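Long-range contacts in beta-porphyranase A (Bacteroides plebeius, PDB 4AW7), which cleaves the (1->4) linkages between beta-D-galactose and alpha-L-galactose-6-sulfate in porphyran, a sulfated polysaccharide of red seaweed, releasing mostly disaccharides: residues L144-V149 / A194-A199; T422-Y427 / T455-A460; F493-I498 / M581-E586. One frame throughout, in Å; residues are numbered along the deposited sequence. Where two conformers were deposited one is given.

Contact 1. Residues L144-V149 / A194-A199; sequences LNEPFV and AAAYPA. With K (potassium ion), chain F; GAL (beta-D-galactopyranose), chain D; GLA (alpha-D-galactopyranose), chain B.
E146 N reaches A194 O at 3.2 Å in a weak, bent hydrogen bond (130° at the hydrogen), with E146 CA also close to that oxygen, where the loop after strand 136-142 leans on the end of strand 189-195. These are neighbouring strands of the parallel catalytic barrel, and the N145-E146 pair at the end of the fourth strand is the arrangement of clan GH-A glycosidases. A194 points its methyl group at the loop, 3.6 Å from L144 O and 3.8 Å from N145 CA. N145 carries its CG anti to the backbone N (chi1 -176°), which lifts the amide to the sugar: ND2 donates a nearly straight bond of 2.8 Å to O2 of galactose (170°), while OD1 takes one from R69. E146 rises as an extended chain past A196, its CB 3.6 Å from A196 CB, and OE2 is hydrogen-bonded to H229. The sugar is modelled as two overlapping anomers, and the apparent bond between the carboxylate and O1 of the beta form is doubtful. Farther along, V149 CG1 rests on A196 CB at 4.3 Å. Y197 O binds the potassium ion at 3.1 Å, in company with Y193 and Y207. The inferred proton donor E146 thus stands beside the anomeric carbon, and N145, held by R69 and bonded to O2, is well placed to orient the ring.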
# COMPACT_ATOMS: atom_id res chain seq x y z
N LEU A 144 -11.67 11.23 7.79
CA LEU A 144 -12.06 10.36 8.90
C LEU A 144 -11.38 9.01 8.81
O LEU A 144 -11.52 8.33 7.80
CB LEU A 144 -13.58 10.17 8.92
CG LEU A 144 -14.49 11.38 9.04
CD1 LEU A 144 -15.94 10.99 8.80
CD2 LEU A 144 -14.33 12.01 10.47
N ASN A 145 -10.71 8.63 9.86
CA ASN A 145 -10.05 7.34 9.91
C ASN A 145 -11.07 6.23 10.17
O ASN A 145 -11.93 6.36 11.06
CB ASN A 145 -9.06 7.34 11.05
CG ASN A 145 -8.27 6.04 11.11
OD1 ASN A 145 -7.67 5.62 10.11
ND2 ASN A 145 -8.27 5.40 12.28
N GLU A 146 -10.95 5.12 9.43
CA GLU A 146 -11.80 3.93 9.57
C GLU A 146 -13.25 4.25 9.96
O GLU A 146 -13.78 3.78 10.96
CB GLU A 146 -11.15 2.93 10.50
CG GLU A 146 -9.75 2.57 9.99
CD GLU A 146 -9.14 1.43 10.71
OE1 GLU A 146 -9.65 1.04 11.77
OE2 GLU A 146 -8.10 0.94 10.22
N PRO A 147 -13.91 5.01 9.09
CA PRO A 147 -15.20 5.55 9.52
C PRO A 147 -16.32 4.54 9.59
O PRO A 147 -17.12 4.59 10.53
CB PRO A 147 -15.51 6.62 8.44
CG PRO A 147 -14.74 6.17 7.21
CD PRO A 147 -13.49 5.57 7.79
N PHE A 148 -16.42 3.68 8.59
CA PHE A 148 -17.62 2.85 8.47
C PHE A 148 -17.71 1.80 9.57
O PHE A 148 -18.82 1.44 9.99
CB PHE A 148 -17.66 2.15 7.11
CG PHE A 148 -17.71 3.05 5.89
CD1 PHE A 148 -18.19 4.35 5.96
CD2 PHE A 148 -17.25 2.61 4.68
CE1 PHE A 148 -18.27 5.13 4.86
CE2 PHE A 148 -17.29 3.39 3.56
CZ PHE A 148 -17.81 4.66 3.63
N VAL A 149 -16.59 1.33 10.11
CA VAL A 149 -16.66 0.36 11.18
C VAL A 149 -17.23 1.00 12.45
O VAL A 149 -17.66 0.28 13.35
CB VAL A 149 -15.35 -0.37 11.40
CG1 VAL A 149 -14.96 -1.26 10.12
CG2 VAL A 149 -14.31 0.58 11.88
N ALA A 194 -9.91 5.75 4.18
CA ALA A 194 -9.10 5.19 5.25
C ALA A 194 -9.69 3.86 5.68
O ALA A 194 -9.88 3.59 6.88
CB ALA A 194 -8.96 6.16 6.46
N ALA A 195 -9.91 2.98 4.70
CA ALA A 195 -10.69 1.75 4.91
C ALA A 195 -9.96 0.76 5.82
O ALA A 195 -8.86 0.29 5.52
CB ALA A 195 -10.94 1.12 3.58
N ALA A 196 -10.63 0.39 6.90
CA ALA A 196 -10.07 -0.57 7.87
C ALA A 196 -10.19 -1.97 7.50
O ALA A 196 -9.44 -2.82 7.99
CB ALA A 196 -10.83 -0.43 9.20
N TYR A 197 -11.17 -2.30 6.71
CA TYR A 197 -11.62 -3.74 6.56
C TYR A 197 -11.96 -3.93 5.10
O TYR A 197 -13.13 -3.87 4.71
CB TYR A 197 -12.82 -4.10 7.49
CG TYR A 197 -13.44 -5.48 7.28
CD1 TYR A 197 -12.71 -6.64 7.60
CD2 TYR A 197 -14.77 -5.64 6.84
CE1 TYR A 197 -13.27 -7.90 7.48
CE2 TYR A 197 -15.33 -6.93 6.70
CZ TYR A 197 -14.58 -8.04 7.02
OH TYR A 197 -15.11 -9.33 6.86
N PRO A 198 -10.98 -4.12 4.21
CA PRO A 198 -11.23 -4.06 2.76
C PRO A 198 -11.72 -5.41 2.21
O PRO A 198 -11.15 -5.98 1.26
CB PRO A 198 -9.86 -3.66 2.23
CG PRO A 198 -8.90 -4.30 3.15
CD PRO A 198 -9.53 -4.11 4.52
N ALA A 199 -12.78 -5.92 2.83
CA ALA A 199 -13.37 -7.22 2.51
C ALA A 199 -14.37 -7.08 1.38
O ALA A 199 -15.58 -7.33 1.54
CB ALA A 199 -13.98 -7.85 3.78
K K F . -13.73 -0.84 4.83
C1 GAL D . -6.45 0.67 12.33
C2 GAL D . -6.42 1.92 13.23
C3 GAL D . -5.15 1.96 14.07
C4 GAL D . -4.85 0.63 14.71
C5 GAL D . -4.82 -0.46 13.63
C6 GAL D . -4.21 -1.79 14.22
O1 GAL D . -7.74 0.68 11.59
O2 GAL D . -6.58 3.12 12.41
O3 GAL D . -5.27 2.85 15.14
O4 GAL D . -5.85 0.32 15.70
O5 GAL D . -6.21 -0.51 13.07
O6 GAL D . -2.73 -1.76 13.98
C1 GLA B . -6.45 0.67 12.33
C2 GLA B . -6.42 1.92 13.23
C3 GLA B . -5.15 1.96 14.07
C4 GLA B . -4.85 0.63 14.71
C5 GLA B . -4.82 -0.46 13.63
C6 GLA B . -4.21 -1.79 14.22
O1 GLA B . -5.70 0.72 11.19
O2 GLA B . -6.58 3.12 12.41
O3 GLA B . -5.27 2.85 15.14
O4 GLA B . -5.85 0.32 15.70
O5 GLA B . -6.21 -0.51 13.07
O6 GLA B . -2.73 -1.76 13.98

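Contact 2. Residues T422-Y427 / T455-A460; sequences TKRSLY and TIVLVA
R424 crosses over V459, whose CG2 lies against one face of the guanidinium group, offset toward its rim and 3.6 Å from NE. The arginine chain is extended from CG to NE, and its CB starts out 3.4 Å from V457 O. With CG beside the backbone N (chi1 -52°), the chain leads to the end of helix 359-365, where NH1 donates to the carbonyls of L364 and K366. A leucine in its place, lacking the guanidinium, would probably leave the L364 and K366 carbonyl oxygens without their donor and V459 CG2 less covered. L426, T455 and V457 share this sheet face and pack on L364. On the other face K423 lays its aliphatic part over two side chains, CB 3.9 Å from L458 CD2 and CG 4.0 Å from I456 CG2, before NZ bonds to Q439. Between the two faces runs a regular antiparallel ladder (164° between strand directions) in which T422-V459, R424-V457 and L426-T455 are the hydrogen-bonded pairs; the R424 N to V457 O bond measures 2.7 Å. T422 OG1, hydrogen-bonded to N440, also shares a water (2.8 Å) with V459 O (3.0 Å). In this beta-sandwich domain the face with R424 thus meets helices 359-365 and 293-305 through mixed apolar and polar side chains, including one buried arginine whose charge is probably eased by the carbonyls at and just after the end of the former.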
# COMPACT_ATOMS: atom_id res chain seq x y z
N THR A 422 27.64 -6.97 -0.61
CA THR A 422 27.24 -7.10 0.79
C THR A 422 25.80 -7.62 0.83
O THR A 422 24.92 -7.19 0.07
CB THR A 422 27.40 -5.79 1.55
OG1 THR A 422 28.76 -5.32 1.45
CG2 THR A 422 27.01 -5.91 2.97
N LYS A 423 25.56 -8.58 1.70
CA LYS A 423 24.25 -9.16 1.87
C LYS A 423 23.65 -8.70 3.19
O LYS A 423 24.21 -8.97 4.27
CB LYS A 423 24.32 -10.69 1.86
CG LYS A 423 22.99 -11.32 2.06
CD LYS A 423 22.97 -12.82 1.87
CE LYS A 423 23.85 -13.52 2.86
NZ LYS A 423 23.31 -13.58 4.24
N ARG A 424 22.51 -8.02 3.12
CA ARG A 424 21.70 -7.73 4.30
C ARG A 424 20.55 -8.71 4.38
O ARG A 424 19.90 -8.99 3.39
CB ARG A 424 21.13 -6.32 4.19
CG ARG A 424 22.15 -5.20 3.90
CD ARG A 424 21.44 -3.90 3.67
NE ARG A 424 22.35 -2.83 3.35
CZ ARG A 424 21.96 -1.60 3.04
NH1 ARG A 424 20.67 -1.31 3.03
NH2 ARG A 424 22.82 -0.66 2.70
N SER A 425 20.28 -9.20 5.57
CA SER A 425 19.21 -10.16 5.81
C SER A 425 18.43 -9.78 7.05
O SER A 425 19.02 -9.61 8.10
CB SER A 425 19.78 -11.55 6.00
OG SER A 425 18.79 -12.44 6.40
N LEU A 426 17.11 -9.72 6.92
CA LEU A 426 16.21 -9.49 8.03
C LEU A 426 15.23 -10.65 8.09
O LEU A 426 14.36 -10.82 7.21
CB LEU A 426 15.48 -8.16 7.88
CG LEU A 426 14.73 -7.66 9.13
CD1 LEU A 426 14.30 -6.22 8.88
CD2 LEU A 426 13.56 -8.55 9.54
N TYR A 427 15.38 -11.49 9.11
CA TYR A 427 14.55 -12.66 9.31
C TYR A 427 13.71 -12.44 10.57
O TYR A 427 14.25 -12.15 11.61
CB TYR A 427 15.40 -13.93 9.45
CG TYR A 427 14.60 -15.15 9.88
CD1 TYR A 427 13.41 -15.46 9.27
CD2 TYR A 427 15.04 -16.00 10.89
CE1 TYR A 427 12.65 -16.57 9.63
CE2 TYR A 427 14.26 -17.13 11.25
CZ TYR A 427 13.07 -17.37 10.63
OH TYR A 427 12.33 -18.50 11.00
N THR A 455 13.65 -11.30 4.36
CA THR A 455 13.88 -10.40 3.25
C THR A 455 15.38 -10.13 3.16
O THR A 455 16.03 -9.88 4.19
CB THR A 455 13.10 -9.10 3.43
OG1 THR A 455 11.73 -9.44 3.72
CG2 THR A 455 13.20 -8.18 2.25
N ILE A 456 15.90 -10.16 1.95
CA ILE A 456 17.33 -9.97 1.68
C ILE A 456 17.50 -8.75 0.77
O ILE A 456 16.76 -8.58 -0.22
CB ILE A 456 17.93 -11.26 1.00
CG1 ILE A 456 17.90 -12.45 2.00
CG2 ILE A 456 19.34 -11.05 0.45
CD1 ILE A 456 18.10 -13.83 1.36
N VAL A 457 18.49 -7.93 1.06
CA VAL A 457 18.93 -6.86 0.19
C VAL A 457 20.42 -7.05 -0.04
O VAL A 457 21.22 -7.05 0.91
CB VAL A 457 18.62 -5.46 0.78
CG1 VAL A 457 19.25 -4.36 -0.04
CG2 VAL A 457 17.13 -5.25 0.91
N LEU A 458 20.77 -7.26 -1.30
CA LEU A 458 22.16 -7.30 -1.74
C LEU A 458 22.55 -5.92 -2.25
O LEU A 458 21.80 -5.28 -3.00
CB LEU A 458 22.28 -8.29 -2.88
CG LEU A 458 22.01 -9.76 -2.54
CD1 LEU A 458 21.71 -10.58 -3.78
CD2 LEU A 458 23.20 -10.35 -1.83
N VAL A 459 23.72 -5.45 -1.81
CA VAL A 459 24.25 -4.14 -2.17
C VAL A 459 25.59 -4.39 -2.82
O VAL A 459 26.42 -5.15 -2.28
CB VAL A 459 24.39 -3.21 -0.96
CG1 VAL A 459 24.90 -1.80 -1.40
CG2 VAL A 459 23.11 -3.15 -0.19
N ALA A 460 25.81 -3.80 -3.98
CA ALA A 460 27.08 -4.04 -4.68
C ALA A 460 27.50 -2.81 -5.45
O ALA A 460 26.69 -1.92 -5.73
CB ALA A 460 26.90 -5.21 -5.64
O HOH W 1 28.49 -3.58 -0.79
O HOH W 2 11.09 -9.75 6.73

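Contact 3. Residues F493-I498 / M581-E586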
# COMPACT_ATOMS: atom_id res chain seq x y z
N PHE A 493 -13.57 -9.93 -21.59
CA PHE A 493 -13.00 -8.68 -21.07
C PHE A 493 -12.26 -7.95 -22.18
O PHE A 493 -11.16 -8.42 -22.58
CB PHE A 493 -12.07 -8.97 -19.87
CG PHE A 493 -12.83 -9.49 -18.67
CD1 PHE A 493 -13.07 -10.84 -18.54
CD2 PHE A 493 -13.33 -8.62 -17.72
CE1 PHE A 493 -13.80 -11.35 -17.46
CE2 PHE A 493 -14.05 -9.10 -16.66
CZ PHE A 493 -14.29 -10.46 -16.52
N PRO A 494 -12.82 -6.82 -22.62
CA PRO A 494 -12.15 -6.06 -23.68
C PRO A 494 -11.17 -5.06 -23.11
O PRO A 494 -11.39 -4.52 -22.01
CB PRO A 494 -13.32 -5.33 -24.37
CG PRO A 494 -14.35 -5.18 -23.32
CD PRO A 494 -14.20 -6.32 -22.38
N PHE A 495 -10.11 -4.82 -23.87
CA PHE A 495 -9.07 -3.83 -23.53
C PHE A 495 -8.81 -2.98 -24.77
O PHE A 495 -8.97 -3.48 -25.89
CB PHE A 495 -7.79 -4.53 -23.11
CG PHE A 495 -7.93 -5.33 -21.87
CD1 PHE A 495 -8.41 -6.63 -21.93
CD2 PHE A 495 -7.61 -4.79 -20.64
CE1 PHE A 495 -8.57 -7.37 -20.80
CE2 PHE A 495 -7.78 -5.56 -19.48
CZ PHE A 495 -8.25 -6.83 -19.56
N THR A 496 -8.41 -1.73 -24.58
CA THR A 496 -8.14 -0.81 -25.67
C THR A 496 -6.81 -0.08 -25.46
O THR A 496 -6.33 0.04 -24.33
CB THR A 496 -9.29 0.22 -25.81
OG1 THR A 496 -9.39 1.03 -24.63
CG2 THR A 496 -10.64 -0.48 -26.09
N GLY A 497 -6.26 0.44 -26.55
CA GLY A 497 -5.09 1.30 -26.47
C GLY A 497 -3.78 0.60 -26.15
O GLY A 497 -2.84 1.27 -25.76
N ILE A 498 -3.71 -0.70 -26.29
CA ILE A 498 -2.50 -1.42 -25.92
C ILE A 498 -1.37 -1.16 -26.88
O ILE A 498 -1.51 -1.28 -28.09
CB ILE A 498 -2.78 -2.93 -25.77
CG1 ILE A 498 -3.82 -3.13 -24.60
CG2 ILE A 498 -1.44 -3.72 -25.62
CD1 ILE A 498 -3.93 -4.47 -24.01
N MET A 581 -9.96 -7.51 -14.09
CA MET A 581 -9.07 -8.07 -15.12
C MET A 581 -8.23 -6.93 -15.64
O MET A 581 -8.75 -5.97 -16.18
CB MET A 581 -9.89 -8.71 -16.24
CG MET A 581 -10.70 -9.93 -15.80
SD MET A 581 -9.72 -11.42 -15.67
CE MET A 581 -9.74 -11.94 -17.40
N ILE A 582 -6.92 -7.07 -15.46
CA ILE A 582 -5.96 -6.01 -15.83
C ILE A 582 -4.84 -6.67 -16.62
O ILE A 582 -4.30 -7.70 -16.20
CB ILE A 582 -5.40 -5.32 -14.57
CG1 ILE A 582 -6.52 -4.62 -13.81
CG2 ILE A 582 -4.28 -4.31 -14.93
CD1 ILE A 582 -6.17 -4.19 -12.39
N LEU A 583 -4.47 -6.09 -17.77
CA LEU A 583 -3.32 -6.59 -18.52
C LEU A 583 -2.09 -5.76 -18.14
O LEU A 583 -2.13 -4.54 -18.16
CB LEU A 583 -3.53 -6.52 -20.04
CG LEU A 583 -4.50 -7.54 -20.61
CD1 LEU A 583 -4.74 -7.28 -22.07
CD2 LEU A 583 -3.95 -8.95 -20.40
N GLN A 584 -0.99 -6.45 -17.84
CA GLN A 584 0.29 -5.79 -17.58
C GLN A 584 1.21 -6.11 -18.76
O GLN A 584 1.34 -7.27 -19.13
CB GLN A 584 0.92 -6.28 -16.28
CG GLN A 584 2.36 -5.80 -16.21
CD GLN A 584 3.02 -6.08 -14.90
OE1 GLN A 584 2.65 -5.48 -13.90
NE2 GLN A 584 4.08 -6.94 -14.91
N VAL A 585 1.78 -5.07 -19.32
CA VAL A 585 2.69 -5.21 -20.47
C VAL A 585 4.02 -4.52 -20.11
O VAL A 585 4.02 -3.38 -19.69
CB VAL A 585 2.10 -4.59 -21.74
CG1 VAL A 585 3.03 -4.81 -22.92
CG2 VAL A 585 0.71 -5.15 -22.05
N GLU A 586 5.10 -5.26 -20.25
CA GLU A 586 6.42 -4.71 -20.05
C GLU A 586 7.13 -4.73 -21.40
O GLU A 586 7.53 -5.78 -21.90
CB GLU A 586 7.11 -5.51 -19.01
CG GLU A 586 6.46 -5.39 -17.65
CD GLU A 586 7.20 -6.24 -16.66
OE1 GLU A 586 7.14 -7.48 -16.76
OE2 GLU A 586 7.92 -5.67 -15.82
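M581 and F493 meet across the interior of a beta-sandwich in the C-terminal part of the protein, their strands belonging to its two facing sheets; the segment axes come within 8.5 Å and are inclined at 41°. From the M581 backbone, CB sits 3.7 Å from F493 CD2 and, at about a right angle to that direction, also approaches F495 CZ. CG comes next, squarely over the phenyl face, 3.4 Å from the centroid of the F493 ring and only 6° off its normal, a close CH-pi contact. The chain then bends (chi2 -79°) and folds back, so that SD stays above the same face in a Met-aromatic contact, 4.5 Å from the F493 centroid, and the terminal CE ends 3.7 Å from F493 CD1. V567, L507 and M509 also touch this methionine, completing its apolar surroundings from both sheets. F495 is gripped differently. Its ring offers an edge to the backbone, with CE2 3.5 Å from M581 O near the ring plane, and a face to L583, whose CD1 lies off-centre over it. I498 follows after the chain turns a corner at G497; these two residues both face G563 in a G1 beta bulge, which brings the isoleucine back toward the interior. There its CG2 meets V585 CG2 more loosely. The L583 methyl CD1 is shared by F495 and I498, standing 3.8 Å from the centroid of the F495 ring and 3.5 Å from I498 CD1.

Overall arrangement
After two N-terminal strands that join the later sheets, the chain builds the catalytic barrel, where contact 1 sets the loop after strand 136-142 against the end of the next, 189-195, and closes a loop of 44 residues including helix 160-179. Only after the barrel does contact 2 open: it closes a shorter, all-beta excursion of 27 residues within the first beta-sandwich domain. Contact 3 comes last, spanning 82 residues to bring the two sheets of the C-terminal sandwich together. The three follow in series, none nested or crossing. Their centres lie about 30 to 35 Å apart without touching, contacts 1 and 2 on opposite sides of the chain's centre, so each secures a different part of the fold.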